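Titin (Homo sapiens, PDB 1WAA) is a giant elastic protein of striated muscle, whose immunoglobulin I-set domain, examined here, probably resists unfolding when the filament is stretched. Local coordinates at residues F[6-11]-F[25-30]; F[10-15]-F[84-89]; F[17-22]-F[88-93]. All coordinates share one frame; numbering follows the deposited sequence.

Interaction 1 (F[6-11]-F[25-30]); sequences IEVEKP and FEIELS. Unlike the reference sequence in segment 6-11: Glu7 (reference Lys). With ZN (zinc ion), chain Q.
Ser30 turns its hydroxyl back onto Glu7: OG accepts the backbone N-H of Glu7 at 2.8 Å in a nearly straight bond (166° at the hydrogen), while Ser30 N donates to Glu7 O. A chi1 of 54°, which sets OG between the backbone N and the carbonyl carbon, allows this reach. Glu7 replaces a reference lysine, but its main chain makes these bonds. Glu28 O takes two N-H groups from the same face of its carbonyl plane, Glu9 N at 2.8 Å and Lys10 N at 3.1 Å. Two residues facing one form a classic beta bulge, here in the broken A strand of the immunoglobulin fold where it pairs with strand B (23-29). Lys10 and Glu28 run side by side, yet Lys10 NZ and Glu28 OE2 make only a long salt bridge of 3.9 Å; a bend at chi2 (106°) turns the Glu28 carboxylate so that OE1 pairs with Lys59. The extended Glu9 side chain lies along Leu29 O and Ser30 CA, its OE2 4.2 Å from Glu28 OE2, a proximity of like charges that Lys58, paired with Glu9, and Lys59 probably offset. Facing the core, Val8 CG2 meets Ile27 CD1 at 4.0 Å, the side chains crossing at about a right angle. Glu26 binds zinc through OE1 at 2.0 Å and more loosely through OE2, with water 2 and a neighbouring chain completing the site.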
loop_
_atom_site.group_PDB
_atom_site.type_symbol
_atom_site.label_atom_id
_atom_site.label_comp_id
_atom_site.label_asym_id
_atom_site.label_seq_id
_atom_site.Cartn_x
_atom_site.Cartn_y
_atom_site.Cartn_z
ATOM N N ILE F 6 -7.293 -17.093 8.195
ATOM C CA ILE F 6 -7.753 -16.389 7.027
ATOM C C ILE F 6 -8.829 -17.260 6.380
ATOM O O ILE F 6 -8.703 -18.469 6.340
ATOM C CB ILE F 6 -6.595 -16.134 6.059
ATOM C CG1 ILE F 6 -5.465 -15.367 6.786
ATOM C CG2 ILE F 6 -7.102 -15.371 4.832
ATOM C CD1 ILE F 6 -5.925 -14.119 7.607
ATOM N N GLU F 7 -9.901 -16.639 5.920
ATOM C CA GLU F 7 -10.965 -17.387 5.275
ATOM C C GLU F 7 -11.264 -16.788 3.911
ATOM O O GLU F 7 -10.783 -15.718 3.583
ATOM C CB GLU F 7 -12.193 -17.349 6.157
ATOM C CG GLU F 7 -12.013 -18.123 7.476
ATOM C CD GLU F 7 -13.188 -17.946 8.448
ATOM O OE1 GLU F 7 -13.356 -18.819 9.332
ATOM O OE2 GLU F 7 -13.941 -16.935 8.338
ATOM N N VAL F 8 -12.018 -17.523 3.102
ATOM C CA VAL F 8 -12.458 -17.086 1.786
ATOM C C VAL F 8 -13.867 -16.526 1.954
ATOM O O VAL F 8 -14.794 -17.241 2.385
ATOM C CB VAL F 8 -12.532 -18.272 0.779
ATOM C CG1 VAL F 8 -13.082 -17.803 -0.533
ATOM C CG2 VAL F 8 -11.171 -18.924 0.607
ATOM N N GLU F 9 -14.008 -15.235 1.644
ATOM C CA GLU F 9 -15.289 -14.562 1.685
ATOM C C GLU F 9 -16.021 -14.713 0.349
ATOM O O GLU F 9 -17.243 -14.873 0.313
ATOM C CB GLU F 9 -15.084 -13.084 2.039
ATOM C CG GLU F 9 -14.874 -12.840 3.556
ATOM C CD GLU F 9 -15.008 -11.349 3.968
ATOM O OE1 GLU F 9 -15.033 -11.075 5.195
ATOM O OE2 GLU F 9 -15.114 -10.473 3.068
ATOM N N LYS F 10 -15.271 -14.703 -0.741
ATOM C CA LYS F 10 -15.857 -14.929 -2.069
ATOM C C LYS F 10 -14.895 -15.783 -2.849
ATOM O O LYS F 10 -13.759 -15.357 -3.105
ATOM C CB LYS F 10 -16.122 -13.619 -2.827
ATOM C CG LYS F 10 -16.972 -12.637 -2.039
ATOM C CD LYS F 10 -17.591 -11.552 -2.913
ATOM C CE LYS F 10 -18.481 -10.632 -2.068
ATOM N NZ LYS F 10 -17.707 -10.051 -0.932
ATOM N N PRO F 11 -15.323 -17.010 -3.178
ATOM C CA PRO F 11 -14.447 -17.971 -3.868
ATOM C C PRO F 11 -14.216 -17.622 -5.333
ATOM O O PRO F 11 -14.959 -16.823 -5.920
ATOM C CB PRO F 11 -15.203 -19.317 -3.726
ATOM C CG PRO F 11 -16.650 -18.933 -3.617
ATOM C CD PRO F 11 -16.650 -17.591 -2.864
ATOM N N PHE F 25 -9.314 -13.869 -12.871
ATOM C CA PHE F 25 -9.855 -14.534 -11.677
ATOM C C PHE F 25 -9.792 -13.597 -10.477
ATOM O O PHE F 25 -8.939 -12.672 -10.415
ATOM C CB PHE F 25 -9.081 -15.803 -11.343
ATOM C CG PHE F 25 -9.234 -16.911 -12.367
ATOM C CD1 PHE F 25 -10.146 -17.942 -12.157
ATOM C CD2 PHE F 25 -8.451 -16.927 -13.515
ATOM C CE1 PHE F 25 -10.285 -18.961 -13.082
ATOM C CE2 PHE F 25 -8.582 -17.947 -14.441
ATOM C CZ PHE F 25 -9.505 -18.955 -14.228
ATOM N N GLU F 26 -10.676 -13.849 -9.513
ATOM C CA GLU F 26 -10.877 -12.934 -8.384
ATOM C C GLU F 26 -11.320 -13.739 -7.180
ATOM O O GLU F 26 -12.297 -14.518 -7.233
ATOM C CB GLU F 26 -11.897 -11.851 -8.761
ATOM C CG GLU F 26 -12.235 -10.819 -7.665
ATOM C CD GLU F 26 -13.651 -10.327 -7.739
ATOM O OE1 GLU F 26 -14.015 -9.522 -6.878
ATOM O OE2 GLU F 26 -14.415 -10.770 -8.615
ATOM N N ILE F 27 -10.599 -13.529 -6.085
ATOM C CA ILE F 27 -10.959 -14.146 -4.813
ATOM C C ILE F 27 -10.890 -13.058 -3.755
ATOM O O ILE F 27 -10.029 -12.189 -3.824
ATOM C CB ILE F 27 -10.065 -15.360 -4.490
ATOM C CG1 ILE F 27 -10.544 -16.058 -3.201
ATOM C CG2 ILE F 27 -8.577 -14.965 -4.469
ATOM C CD1 ILE F 27 -9.667 -17.231 -2.742
ATOM N N GLU F 28 -11.812 -13.108 -2.801
ATOM C CA GLU F 28 -11.850 -12.139 -1.725
ATOM C C GLU F 28 -11.576 -12.928 -0.445
ATOM O O GLU F 28 -12.272 -13.936 -0.164
ATOM C CB GLU F 28 -13.227 -11.490 -1.672
ATOM C CG GLU F 28 -13.431 -10.531 -0.485
ATOM C CD GLU F 28 -13.419 -9.070 -0.912
ATOM O OE1 GLU F 28 -12.560 -8.698 -1.745
ATOM O OE2 GLU F 28 -14.279 -8.291 -0.425
ATOM N N LEU F 29 -10.584 -12.466 0.320
ATOM C CA LEU F 29 -10.253 -13.048 1.621
ATOM C C LEU F 29 -10.900 -12.293 2.784
ATOM O O LEU F 29 -11.433 -11.214 2.611
ATOM C CB LEU F 29 -8.736 -13.116 1.810
ATOM C CG LEU F 29 -7.953 -13.773 0.680
ATOM C CD1 LEU F 29 -6.470 -13.846 1.052
ATOM C CD2 LEU F 29 -8.519 -15.177 0.426
ATOM N N SER F 30 -10.870 -12.886 3.971
ATOM C CA SER F 30 -11.425 -12.246 5.150
ATOM C C SER F 30 -10.590 -11.108 5.700
ATOM O O SER F 30 -11.060 -10.390 6.579
ATOM C CB SER F 30 -11.609 -13.266 6.267
ATOM O OG SER F 30 -10.403 -13.952 6.533
HETATM ZN ZN ZN Q . -15.941 -9.094 -7.392
HETATM O O HOH W 1 -14.982 -14.219 -6.703
HETATM O O HOH W 2 -16.927 -10.025 -5.738
#

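Interaction 2 (F[10-15]-F[84-89]); sequences KPLYGV and SAANLK
Val15 O is gripped by Lys89 N at 2.9 Å, by the CA-H of Leu88 (CA to O 3.4 Å) and, weakly, by water 4. Val15 N in turn donates to Asn87 O, also at 2.9 Å, with a C=O...N angle of 169° that puts the donor almost in line with the carbonyl. Val15 and Leu88 thus form a parallel bridge, the start of the pairing between the A' and G strands of the immunoglobulin I-set fold, a pairing thought to carry much of the mechanical resistance of this titin domain. The Asn87 carbonyl has a second neighbour in Gly14, whose CA lies 3.2 Å from Asn87 O. Toward the other end, residues 11-14 follow strand 82-91 without regular pairing, and side chains take over. Ser84 swings OG anti to its own backbone N (chi1 -167°), across to the loop, where it accepts Leu12 N at 3.1 Å and lies against Pro11 CB. The Leu12 side chain meanwhile points inward, its CB 3.7 Å from Ala86 CB and its CD2 over the Ser84 carbonyl; its chi2 of 9° is close to eclipsed, an unusual shape, and it also packs on Ile27 and Phe77. Were Ser84 replaced by an alanine, Leu12 N would probably lose its acceptor, and the contact that OG makes with Pro11 CB and Leu12 CB would be left as a gap. The small Ala86 methyl lets the loop come close, touching the carbonyl of Tyr13. Water 3 links two carbonyls that cannot bond each other, donating to Leu12 O and to Ala85 O, each 2.6 Å from the water oxygen.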
loop_
_atom_site.group_PDB
_atom_site.type_symbol
_atom_site.label_atom_id
_atom_site.label_comp_id
_atom_site.label_asym_id
_atom_site.label_seq_id
_atom_site.Cartn_x
_atom_site.Cartn_y
_atom_site.Cartn_z
ATOM N N LYS F 10 -15.271 -14.703 -0.741
ATOM C CA LYS F 10 -15.857 -14.929 -2.069
ATOM C C LYS F 10 -14.895 -15.783 -2.849
ATOM O O LYS F 10 -13.759 -15.357 -3.105
ATOM C CB LYS F 10 -16.122 -13.619 -2.827
ATOM C CG LYS F 10 -16.972 -12.637 -2.039
ATOM C CD LYS F 10 -17.591 -11.552 -2.913
ATOM C CE LYS F 10 -18.481 -10.632 -2.068
ATOM N NZ LYS F 10 -17.707 -10.051 -0.932
ATOM N N PRO F 11 -15.323 -17.010 -3.178
ATOM C CA PRO F 11 -14.447 -17.971 -3.868
ATOM C C PRO F 11 -14.216 -17.622 -5.333
ATOM O O PRO F 11 -14.959 -16.823 -5.920
ATOM C CB PRO F 11 -15.203 -19.317 -3.726
ATOM C CG PRO F 11 -16.650 -18.933 -3.617
ATOM C CD PRO F 11 -16.650 -17.591 -2.864
ATOM N N LEU F 12 -13.166 -18.216 -5.898
ATOM C CA LEU F 12 -12.906 -18.190 -7.326
ATOM C C LEU F 12 -14.126 -18.723 -8.085
ATOM O O LEU F 12 -14.758 -19.685 -7.662
ATOM C CB LEU F 12 -11.717 -19.113 -7.580
ATOM C CG LEU F 12 -10.271 -18.622 -7.861
ATOM C CD1 LEU F 12 -10.073 -17.154 -7.655
ATOM C CD2 LEU F 12 -9.193 -19.444 -7.133
ATOM N N TYR F 13 -14.459 -18.105 -9.205
ATOM C CA TYR F 13 -15.459 -18.671 -10.101
ATOM C C TYR F 13 -14.757 -19.209 -11.358
ATOM O O TYR F 13 -13.677 -18.720 -11.722
ATOM C CB TYR F 13 -16.471 -17.601 -10.505
ATOM C CG TYR F 13 -17.546 -17.353 -9.497
ATOM C CD1 TYR F 13 -18.872 -17.522 -9.841
ATOM C CD2 TYR F 13 -17.232 -16.956 -8.187
ATOM C CE1 TYR F 13 -19.868 -17.273 -8.924
ATOM C CE2 TYR F 13 -18.224 -16.734 -7.259
ATOM C CZ TYR F 13 -19.522 -16.890 -7.627
ATOM O OH TYR F 13 -20.539 -16.674 -6.718
ATOM N N GLY F 14 -15.379 -20.158 -12.044
ATOM C CA GLY F 14 -14.809 -20.666 -13.295
ATOM C C GLY F 14 -14.780 -19.604 -14.385
ATOM O O GLY F 14 -15.592 -18.699 -14.362
ATOM N N VAL F 15 -13.848 -19.718 -15.332
ATOM C CA VAL F 15 -13.748 -18.793 -16.469
ATOM C C VAL F 15 -13.593 -19.617 -17.738
ATOM O O VAL F 15 -12.853 -20.611 -17.750
ATOM C CB VAL F 15 -12.517 -17.849 -16.341
ATOM C CG1 VAL F 15 -12.453 -16.847 -17.492
ATOM C CG2 VAL F 15 -12.511 -17.120 -14.970
ATOM N N SER F 84 -8.860 -21.883 -2.498
ATOM C CA SER F 84 -9.946 -21.854 -3.473
ATOM C C SER F 84 -9.413 -22.330 -4.830
ATOM O O SER F 84 -8.225 -22.176 -5.129
ATOM C CB SER F 84 -10.457 -20.424 -3.616
ATOM O OG SER F 84 -11.688 -20.397 -4.313
ATOM N N ALA F 85 -10.302 -22.886 -5.644
ATOM C CA ALA F 85 -9.952 -23.371 -6.979
ATOM C C ALA F 85 -11.146 -23.271 -7.915
ATOM O O ALA F 85 -12.286 -23.385 -7.490
ATOM C CB ALA F 85 -9.475 -24.819 -6.902
ATOM N N ALA F 86 -10.865 -23.064 -9.191
ATOM C CA ALA F 86 -11.880 -22.969 -10.220
ATOM C C ALA F 86 -11.272 -23.378 -11.553
ATOM O O ALA F 86 -10.039 -23.335 -11.731
ATOM C CB ALA F 86 -12.402 -21.557 -10.314
ATOM N N ASN F 87 -12.150 -23.760 -12.480
ATOM C CA ASN F 87 -11.788 -24.205 -13.811
ATOM C C ASN F 87 -11.524 -23.033 -14.734
ATOM O O ASN F 87 -12.292 -22.069 -14.765
ATOM C CB ASN F 87 -12.898 -25.111 -14.385
ATOM C CG ASN F 87 -12.509 -25.792 -15.724
ATOM O OD1 ASN F 87 -13.186 -25.603 -16.745
ATOM N ND2 ASN F 87 -11.455 -26.622 -15.708
ATOM N N LEU F 88 -10.397 -23.126 -15.442
ATOM C CA LEU F 88 -10.140 -22.342 -16.638
ATOM C C LEU F 88 -10.376 -23.237 -17.838
ATOM O O LEU F 88 -9.759 -24.302 -17.953
ATOM C CB LEU F 88 -8.679 -21.918 -16.659
ATOM C CG LEU F 88 -8.161 -20.714 -17.454
ATOM C CD1 LEU F 88 -6.867 -21.064 -18.100
ATOM C CD2 LEU F 88 -9.151 -20.080 -18.445
ATOM N N LYS F 89 -11.274 -22.820 -18.719
ATOM C CA LYS F 89 -11.532 -23.536 -19.950
ATOM C C LYS F 89 -11.136 -22.631 -21.116
ATOM O O LYS F 89 -11.676 -21.529 -21.251
ATOM C CB LYS F 89 -13.010 -23.972 -20.057
ATOM C CG LYS F 89 -13.364 -24.513 -21.470
ATOM C CD LYS F 89 -14.580 -25.428 -21.514
ATOM C CE LYS F 89 -15.862 -24.713 -21.160
ATOM N NZ LYS F 89 -17.044 -25.296 -21.885
HETATM O O HOH W 3 -14.486 -22.166 -7.064
HETATM O O HOH W 4 -14.670 -22.929 -16.940
#

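Interaction 3 (F[17-22]-F[88-93]); sequences VFVGET and LKVKEL
The parallel A'-G strand pair of the immunoglobulin fold ends here, with Val17 bridged to Val90 and Phe18 to Lys91. The register is fixed by three backbone bonds: Val17 N to Lys89 O, Lys91 N to Val17 O at 2.7 Å, and Val19 N to Lys91 O at 3.0 Å. Outside the sandwich, the Lys91 chain leaves its CE over one face of the Phe18 ring, 4.2 Å from the centroid and 15° off the ring normal, a CH-pi contact; its bend at chi3 (-92°) carries NZ past CZ and CE1 of the ring, and NZ forms a salt bridge with Glu16. Leu93 CD1 comes obliquely to the same ring near Phe18 CD2, the two side chains crossing at about a right angle. On the core side, Val17 CG2 packs against Leu88 CD2 and Val90 CG2. The Val19 side chain crosses that of Val90 at about a right angle, CG1 to CG1 3.6 Å. The segment then reverses through a type II turn from Phe18 to Glu21. Gly20, with phi at 94°, holds a position where a CB would press on the Val19 carbonyl oxygen. Glu21 OE1 accepts Phe18 N at 2.8 Å, and Glu21 N bonds Phe18 O. Parallel pairing of A' with the final strand, followed by a turn into strand B, is typical of I-set domains.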
loop_
_atom_site.group_PDB
_atom_site.type_symbol
_atom_site.label_atom_id
_atom_site.label_comp_id
_atom_site.label_asym_id
_atom_site.label_seq_id
_atom_site.Cartn_x
_atom_site.Cartn_y
_atom_site.Cartn_z
ATOM N N VAL F 17 -12.654 -18.929 -21.944
ATOM C CA VAL F 17 -12.181 -17.912 -22.900
ATOM C C VAL F 17 -11.727 -18.568 -24.198
ATOM O O VAL F 17 -11.362 -19.750 -24.179
ATOM C CB VAL F 17 -11.012 -17.037 -22.331
ATOM C CG1 VAL F 17 -11.516 -16.096 -21.253
ATOM C CG2 VAL F 17 -9.883 -17.874 -21.807
ATOM N N PHE F 18 -11.778 -17.834 -25.320
ATOM C CA PHE F 18 -11.248 -18.340 -26.589
ATOM C C PHE F 18 -9.742 -18.157 -26.562
ATOM O O PHE F 18 -9.270 -17.301 -25.849
ATOM C CB PHE F 18 -11.869 -17.607 -27.784
ATOM C CG PHE F 18 -13.332 -17.924 -27.988
ATOM C CD1 PHE F 18 -14.323 -17.136 -27.388
ATOM C CD2 PHE F 18 -13.724 -19.026 -28.734
ATOM C CE1 PHE F 18 -15.687 -17.442 -27.561
ATOM C CE2 PHE F 18 -15.076 -19.338 -28.916
ATOM C CZ PHE F 18 -16.058 -18.540 -28.322
ATOM N N VAL F 19 -8.985 -18.952 -27.314
ATOM C CA VAL F 19 -7.538 -18.808 -27.272
ATOM C C VAL F 19 -7.163 -17.393 -27.726
ATOM O O VAL F 19 -7.786 -16.828 -28.634
ATOM C CB VAL F 19 -6.741 -19.879 -28.102
ATOM C CG1 VAL F 19 -7.406 -21.250 -28.117
ATOM C CG2 VAL F 19 -6.477 -19.412 -29.459
ATOM N N GLY F 20 -6.145 -16.823 -27.088
ATOM C CA GLY F 20 -5.679 -15.511 -27.470
ATOM C C GLY F 20 -6.334 -14.452 -26.618
ATOM O O GLY F 20 -5.821 -13.325 -26.545
ATOM N N GLU F 21 -7.455 -14.799 -25.970
ATOM C CA GLU F 21 -8.174 -13.842 -25.118
ATOM C C GLU F 21 -7.635 -13.881 -23.678
ATOM O O GLU F 21 -6.836 -14.758 -23.324
ATOM C CB GLU F 21 -9.660 -14.151 -25.074
ATOM C CG GLU F 21 -10.416 -14.048 -26.394
ATOM C CD GLU F 21 -11.936 -14.298 -26.179
ATOM O OE1 GLU F 21 -12.380 -15.097 -25.281
ATOM N N THR F 22 -8.108 -12.956 -22.836
ATOM C CA THR F 22 -7.671 -12.909 -21.441
ATOM C C THR F 22 -8.717 -13.399 -20.431
ATOM O O THR F 22 -9.903 -13.159 -20.577
ATOM C CB THR F 22 -6.984 -11.558 -21.060
ATOM O OG1 THR F 22 -7.463 -11.071 -19.800
ATOM C CG2 THR F 22 -7.218 -10.534 -22.057
ATOM N N LEU F 88 -10.397 -23.126 -15.442
ATOM C CA LEU F 88 -10.140 -22.342 -16.638
ATOM C C LEU F 88 -10.376 -23.237 -17.838
ATOM O O LEU F 88 -9.759 -24.302 -17.953
ATOM C CB LEU F 88 -8.679 -21.918 -16.659
ATOM C CG LEU F 88 -8.161 -20.714 -17.454
ATOM C CD1 LEU F 88 -6.867 -21.064 -18.100
ATOM C CD2 LEU F 88 -9.151 -20.080 -18.445
ATOM N N LYS F 89 -11.274 -22.820 -18.719
ATOM C CA LYS F 89 -11.532 -23.536 -19.950
ATOM C C LYS F 89 -11.136 -22.631 -21.116
ATOM O O LYS F 89 -11.676 -21.529 -21.251
ATOM C CB LYS F 89 -13.010 -23.972 -20.057
ATOM C CG LYS F 89 -13.364 -24.513 -21.470
ATOM C CD LYS F 89 -14.580 -25.428 -21.514
ATOM C CE LYS F 89 -15.862 -24.713 -21.160
ATOM N NZ LYS F 89 -17.044 -25.296 -21.885
ATOM N N VAL F 90 -10.178 -23.077 -21.933
ATOM C CA VAL F 90 -9.764 -22.338 -23.138
ATOM C C VAL F 90 -10.387 -23.016 -24.373
ATOM O O VAL F 90 -10.204 -24.227 -24.611
ATOM C CB VAL F 90 -8.208 -22.172 -23.236
ATOM C CG1 VAL F 90 -7.808 -21.403 -24.501
ATOM C CG2 VAL F 90 -7.633 -21.489 -21.985
ATOM N N LYS F 91 -11.165 -22.258 -25.140
ATOM C CA LYS F 91 -11.888 -22.834 -26.286
ATOM C C LYS F 91 -11.263 -22.408 -27.600
ATOM O O LYS F 91 -10.659 -21.356 -27.680
ATOM C CB LYS F 91 -13.356 -22.400 -26.307
ATOM C CG LYS F 91 -14.067 -22.515 -24.985
ATOM C CD LYS F 91 -15.526 -22.072 -25.079
ATOM C CE LYS F 91 -15.658 -20.585 -24.752
ATOM N NZ LYS F 91 -16.987 -20.033 -25.183
ATOM N N GLU F 92 -11.439 -23.238 -28.628
ATOM C CA GLU F 92 -11.053 -22.897 -29.995
ATOM C C GLU F 92 -12.287 -22.421 -30.766
ATOM O O GLU F 92 -13.330 -23.085 -30.767
ATOM C CB GLU F 92 -10.436 -24.105 -30.679
ATOM C CG GLU F 92 -9.208 -23.767 -31.440
ATOM C CD GLU F 92 -8.454 -24.994 -31.885
ATOM O OE1 GLU F 92 -8.975 -25.750 -32.743
ATOM O OE2 GLU F 92 -7.326 -25.192 -31.384
ATOM N N LEU F 93 -12.150 -21.270 -31.423
ATOM C CA LEU F 93 -13.244 -20.633 -32.175
ATOM C C LEU F 93 -13.905 -21.488 -33.264
ATOM O O LEU F 93 -13.731 -22.709 -33.333
ATOM C CB LEU F 93 -12.759 -19.322 -32.793
ATOM C CG LEU F 93 -13.502 -18.043 -32.416
ATOM C CD1 LEU F 93 -12.708 -17.291 -31.405
ATOM C CD2 LEU F 93 -13.692 -17.178 -33.656
#

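How the interactions relate
Interactions 1, 2 and 3 follow one another along the domain as the chain leaves strand 8-10, passes through the 11-14 loop and enters strand 15-18. Interaction 1 belongs to the antiparallel sheet, and interactions 2 and 3 to the mixed one, where both use strand 82-91 and share Leu88 and Lys89. Centres of interactions 1 and 2 lie about 11 Å apart, those of 2 and 3 about 15 Å, and those of 1 and 3 about 25 Å, on opposite sides of the chain's centre. Core packing joins the sheets: Ile27 CD1 meets Ser84 CB at 3.4 Å. The N-terminal portion is therefore fastened to both sheets, consistent with resistance to pulling from the ends.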